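Local atomic coordinates of aspartokinase (Synechocystis, PDB entry 3L76), a protein that probably catalyses ATP-dependent phosphorylation of aspartate to 4-phospho-L-aspartate, opening lysine and threonine biosynthesis, and binds both amino acids at pockets involving its ACT domains. Residues Glu387-Ser390 / Lys395-Cys398; Ala356-Ala361 / Ala373-Thr378. All coordinates share one frame; numbering follows the deposited sequence.

From the N terminus, interaction 2 comes first: the chain runs out of strand 348-361, and helix 371-381 folds back to pack on it, closing a loop of 11 residues between the paired segments. That loop includes M365, R368, P369 and G370 of a lysine pocket. The chain then enters strand 388-391, and interaction 1 closes a tight hairpin with strand 395-401, four residues separating its segments. The contacts follow in series, neither nested nor crossed. They meet through strand 395-401, which lies between 388-391 and 348-361: C398 N lies 2.8 Å from I358 O, a probable hydrogen bond. Together they join the first helix of one ACT domain to three neighbouring strands.

Interaction 1 (Glu387-Ser390 / Lys395-Cys398)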
loop_
_atom_site.group_PDB
_atom_site.type_symbol
_atom_site.label_atom_id
_atom_site.label_comp_id
_atom_site.label_asym_id
_atom_site.label_seq_id
_atom_site.Cartn_x
_atom_site.Cartn_y
_atom_site.Cartn_z
ATOM N N GLU A 387 28.194 -15.567 40.436
ATOM C CA GLU A 387 29.610 -15.773 40.682
ATOM C C GLU A 387 30.422 -15.507 39.431
ATOM O O GLU A 387 31.336 -14.700 39.442
ATOM C CB GLU A 387 29.868 -17.186 41.209
ATOM C CG GLU A 387 29.169 -17.462 42.521
ATOM C CD GLU A 387 29.544 -18.795 43.144
ATOM O OE1 GLU A 387 30.522 -19.423 42.686
ATOM O OE2 GLU A 387 28.844 -19.209 44.095
ATOM N N MET A 388 30.069 -16.173 38.345
ATOM C CA MET A 388 30.740 -15.951 37.083
ATOM C C MET A 388 29.752 -15.659 35.944
ATOM O O MET A 388 28.573 -16.002 36.032
ATOM C CB MET A 388 31.607 -17.160 36.747
ATOM C CG MET A 388 32.763 -17.355 37.706
ATOM S SD MET A 388 34.072 -18.375 36.998
ATOM C CE MET A 388 33.273 -19.974 36.955
ATOM N N ILE A 389 30.258 -15.056 34.870
ATOM C CA ILE A 389 29.449 -14.701 33.713
ATOM C C ILE A 389 30.187 -14.893 32.407
ATOM O O ILE A 389 31.340 -14.494 32.281
ATOM C CB ILE A 389 28.938 -13.215 33.756
ATOM C CG1 ILE A 389 28.205 -12.925 35.062
ATOM C CG2 ILE A 389 27.983 -12.919 32.578
ATOM C CD1 ILE A 389 27.882 -11.459 35.261
ATOM N N SER A 390 29.495 -15.471 31.426
ATOM C CA SER A 390 30.067 -15.718 30.111
ATOM C C SER A 390 28.989 -15.594 29.031
ATOM O O SER A 390 27.949 -16.277 29.082
ATOM C CB SER A 390 30.686 -17.114 30.065
ATOM O OG SER A 390 31.312 -17.363 28.823
ATOM N N LYS A 395 23.634 -16.632 23.928
ATOM C CA LYS A 395 23.499 -17.080 25.319
ATOM C C LYS A 395 24.194 -16.158 26.283
ATOM O O LYS A 395 25.321 -15.712 26.037
ATOM C CB LYS A 395 24.104 -18.490 25.516
ATOM C CG LYS A 395 23.210 -19.614 25.061
ATOM C CD LYS A 395 23.772 -20.951 25.447
ATOM C CE LYS A 395 22.991 -22.066 24.779
ATOM N NZ LYS A 395 23.402 -23.402 25.295
ATOM N N VAL A 396 23.544 -15.889 27.400
ATOM C CA VAL A 396 24.283 -15.432 28.577
ATOM C C VAL A 396 24.277 -16.521 29.666
ATOM O O VAL A 396 23.222 -16.966 30.123
ATOM C CB VAL A 396 23.849 -14.019 29.076
ATOM C CG1 VAL A 396 22.434 -13.726 28.698
ATOM C CG2 VAL A 396 24.070 -13.874 30.582
ATOM N N SER A 397 25.476 -16.980 30.027
ATOM C CA SER A 397 25.647 -18.022 31.044
ATOM C C SER A 397 26.128 -17.443 32.368
ATOM O O SER A 397 26.929 -16.507 32.399
ATOM C CB SER A 397 26.599 -19.119 30.578
ATOM O OG SER A 397 26.234 -19.651 29.314
ATOM N N CYS A 398 25.599 -17.993 33.455
ATOM C CA CYS A 398 25.956 -17.575 34.798
ATOM C C CYS A 398 26.321 -18.791 35.634
ATOM O O CYS A 398 25.710 -19.856 35.508
ATOM C CB CYS A 398 24.798 -16.840 35.464
ATOM S SG CYS A 398 24.516 -15.169 34.886
HETATM O O HOH W 1 27.509 -18.363 27.105
#
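M388 meets C398 through its backbone, C398 CA lying 3.3 Å from M388 O in a CA-H...O contact; here E387 and M388 both face V399, a classic beta bulge where the chain enters the pairing. I389 and C398 form an antiparallel non-hydrogen-bonded pair whose side chains share one sheet face. With CG1 turned beside its backbone N (chi1 -54°), I389 brings this branch 4.3 Å from C398 SG, while its other branch, CG2, approaches V396 CG2 at 4.5 Å. S390 and S397 form the hydrogen-bonded pair that follows. S390 N donates to S397 O at 2.9 Å. S397 N returns a bond to S390 O at 2.7 Å. Both bonds are nearly straight (163° and 164°). A water bridges the same pair, donating to S390 O and accepting from S397 OG. S390 OG itself is bonded to T563 O. This is a hairpin of an ACT domain, with I389 close to a bound threonine and V396 to a bound lysine. Helix 371-381 covers the I389 and C398 face through M375 and F376; strand 475-479 flanks 388-391, and strand 348-361 flanks 395-401.

Interaction 2 (Ala356-Ala361 / Ala373-Thr378); sequences AKIAIA and AKMFKT
Strand 348-361 and helix 371-381, the beta-alpha unit that opens the beta-alpha-beta-beta-alpha run of one ACT domain, meet here, and M375 is the helix residue that makes the contact with I358, A359 and I360. The axes of strand 356-361 and helix 373-378 approach to 10.1 Å at an angle of 139°, and no hydrogen bond links them, so the union is apolar packing. M375 extends from the helix toward the strand as a fully extended chain: CG lies anti to the backbone N (chi1 -174°), and the torsions beyond keep the thioether straight. The I360 side chain leaves its strand toward the helix, and the two side chains lie alongside each other and run opposite ways. I360 CD1 rests against M375 CB at 3.7 Å, near the root of the methionine, while I360 CG1 lies 3.9 Å from M375 SD. Beyond the sulfur, the methyl settles on the strand itself, with M375 CE 4.1 Å from A359 CA and 4.3 Å from I358 CG1. An alanine at M375 keeps CB against I360 CD1 but removes CG, the sulfur and the methyl, which would probably open a gap over A359 and take a packing partner from I358 CG1 and I360 CG1. One turn further along the helix, T378 OG1 donates to K374 O at 2.7 Å, and T378 N bonds to that oxygen at 3.0 Å from the opposite face of its carbonyl plane, so K374 O is gripped twice. M375 also touches V396 and C398 of strand 395-401, which hydrogen-bonds to one edge of strand 356-361, whereas strand 263-267 bonds to the other. Helix 405-415 lies alongside, with L412 packing on both M375 and T378.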
loop_
_atom_site.group_PDB
_atom_site.type_symbol
_atom_site.label_atom_id
_atom_site.label_comp_id
_atom_site.label_asym_id
_atom_site.label_seq_id
_atom_site.Cartn_x
_atom_site.Cartn_y
_atom_site.Cartn_z
ATOM N N ALA A 356 26.308 -24.569 39.788
ATOM C CA ALA A 356 25.475 -24.941 38.659
ATOM C C ALA A 356 25.662 -23.877 37.604
ATOM O O ALA A 356 26.019 -22.732 37.911
ATOM C CB ALA A 356 24.005 -25.053 39.061
ATOM N N LYS A 357 25.448 -24.260 36.355
ATOM C CA LYS A 357 25.406 -23.293 35.270
ATOM C C LYS A 357 23.963 -23.059 34.822
ATOM O O LYS A 357 23.225 -24.012 34.538
ATOM C CB LYS A 357 26.251 -23.772 34.099
ATOM C CG LYS A 357 26.268 -22.780 32.965
ATOM C CD LYS A 357 27.024 -23.304 31.743
ATOM C CE LYS A 357 26.448 -24.627 31.252
ATOM N NZ LYS A 357 26.995 -24.950 29.918
ATOM N N ILE A 358 23.543 -21.802 34.804
ATOM C CA ILE A 358 22.241 -21.463 34.238
ATOM C C ILE A 358 22.435 -20.507 33.081
ATOM O O ILE A 358 23.419 -19.773 33.033
ATOM C CB ILE A 358 21.275 -20.846 35.259
ATOM C CG1 ILE A 358 21.867 -19.562 35.830
ATOM C CG2 ILE A 358 20.982 -21.828 36.368
ATOM C CD1 ILE A 358 21.044 -18.987 36.945
ATOM N N ALA A 359 21.500 -20.527 32.140
ATOM C CA ALA A 359 21.584 -19.632 30.990
ATOM C C ALA A 359 20.223 -19.230 30.472
ATOM O O ALA A 359 19.219 -19.939 30.660
ATOM C CB ALA A 359 22.373 -20.284 29.891
ATOM N N ILE A 360 20.195 -18.082 29.814
ATOM C CA ILE A 360 19.074 -17.744 28.952
ATOM C C ILE A 360 19.615 -17.775 27.540
ATOM O O ILE A 360 20.756 -17.388 27.287
ATOM C CB ILE A 360 18.470 -16.383 29.290
ATOM C CG1 ILE A 360 19.519 -15.268 29.096
ATOM C CG2 ILE A 360 17.910 -16.408 30.708
ATOM C CD1 ILE A 360 18.974 -13.874 29.374
ATOM N N ALA A 361 18.807 -18.271 26.618
ATOM C CA ALA A 361 19.257 -18.435 25.248
ATOM C C ALA A 361 18.192 -17.881 24.320
ATOM O O ALA A 361 17.003 -17.997 24.602
ATOM C CB ALA A 361 19.512 -19.897 24.977
ATOM N N ALA A 373 20.476 -7.616 31.408
ATOM C CA ALA A 373 20.112 -6.864 32.600
ATOM C C ALA A 373 18.905 -7.479 33.297
ATOM O O ALA A 373 18.842 -7.563 34.528
ATOM C CB ALA A 373 19.836 -5.425 32.234
ATOM N N LYS A 374 17.934 -7.907 32.502
ATOM C CA LYS A 374 16.743 -8.520 33.060
ATOM C C LYS A 374 17.043 -9.893 33.665
ATOM O O LYS A 374 16.468 -10.271 34.676
ATOM C CB LYS A 374 15.647 -8.621 32.005
ATOM C CG LYS A 374 14.377 -9.251 32.533
ATOM C CD LYS A 374 13.342 -9.346 31.444
ATOM C CE LYS A 374 12.076 -10.037 31.932
ATOM N NZ LYS A 374 11.296 -10.546 30.769
ATOM N N MET A 375 17.950 -10.639 33.051
ATOM C CA MET A 375 18.419 -11.868 33.679
ATOM C C MET A 375 18.978 -11.596 35.075
ATOM O O MET A 375 18.539 -12.191 36.062
ATOM C CB MET A 375 19.480 -12.548 32.833
ATOM C CG MET A 375 19.887 -13.895 33.386
ATOM S SD MET A 375 21.285 -14.589 32.501
ATOM C CE MET A 375 21.301 -16.215 33.229
ATOM N N PHE A 376 19.937 -10.680 35.151
ATOM C CA PHE A 376 20.576 -10.308 36.427
ATOM C C PHE A 376 19.594 -9.797 37.474
ATOM O O PHE A 376 19.705 -10.141 38.648
ATOM C CB PHE A 376 21.696 -9.276 36.201
ATOM C CG PHE A 376 22.708 -9.690 35.142
ATOM C CD1 PHE A 376 22.893 -11.037 34.810
ATOM C CD2 PHE A 376 23.467 -8.737 34.480
ATOM C CE1 PHE A 376 23.827 -11.417 33.840
ATOM C CE2 PHE A 376 24.403 -9.097 33.504
ATOM C CZ PHE A 376 24.590 -10.428 33.181
ATOM N N LYS A 377 18.626 -8.987 37.056
ATOM C CA LYS A 377 17.605 -8.485 37.979
ATOM C C LYS A 377 16.743 -9.625 38.529
ATOM O O LYS A 377 16.479 -9.694 39.726
ATOM C CB LYS A 377 16.717 -7.443 37.295
ATOM C CG LYS A 377 15.549 -6.950 38.148
ATOM C CD LYS A 377 14.456 -6.285 37.293
ATOM C CE LYS A 377 13.180 -6.005 38.095
ATOM N NZ LYS A 377 13.408 -5.060 39.229
ATOM N N THR A 378 16.311 -10.523 37.646
ATOM C CA THR A 378 15.500 -11.664 38.047
ATOM C C THR A 378 16.180 -12.486 39.133
ATOM O O THR A 378 15.553 -12.831 40.126
ATOM C CB THR A 378 15.182 -12.571 36.856
ATOM O OG1 THR A 378 14.592 -11.787 35.820
ATOM C CG2 THR A 378 14.208 -13.655 37.263
#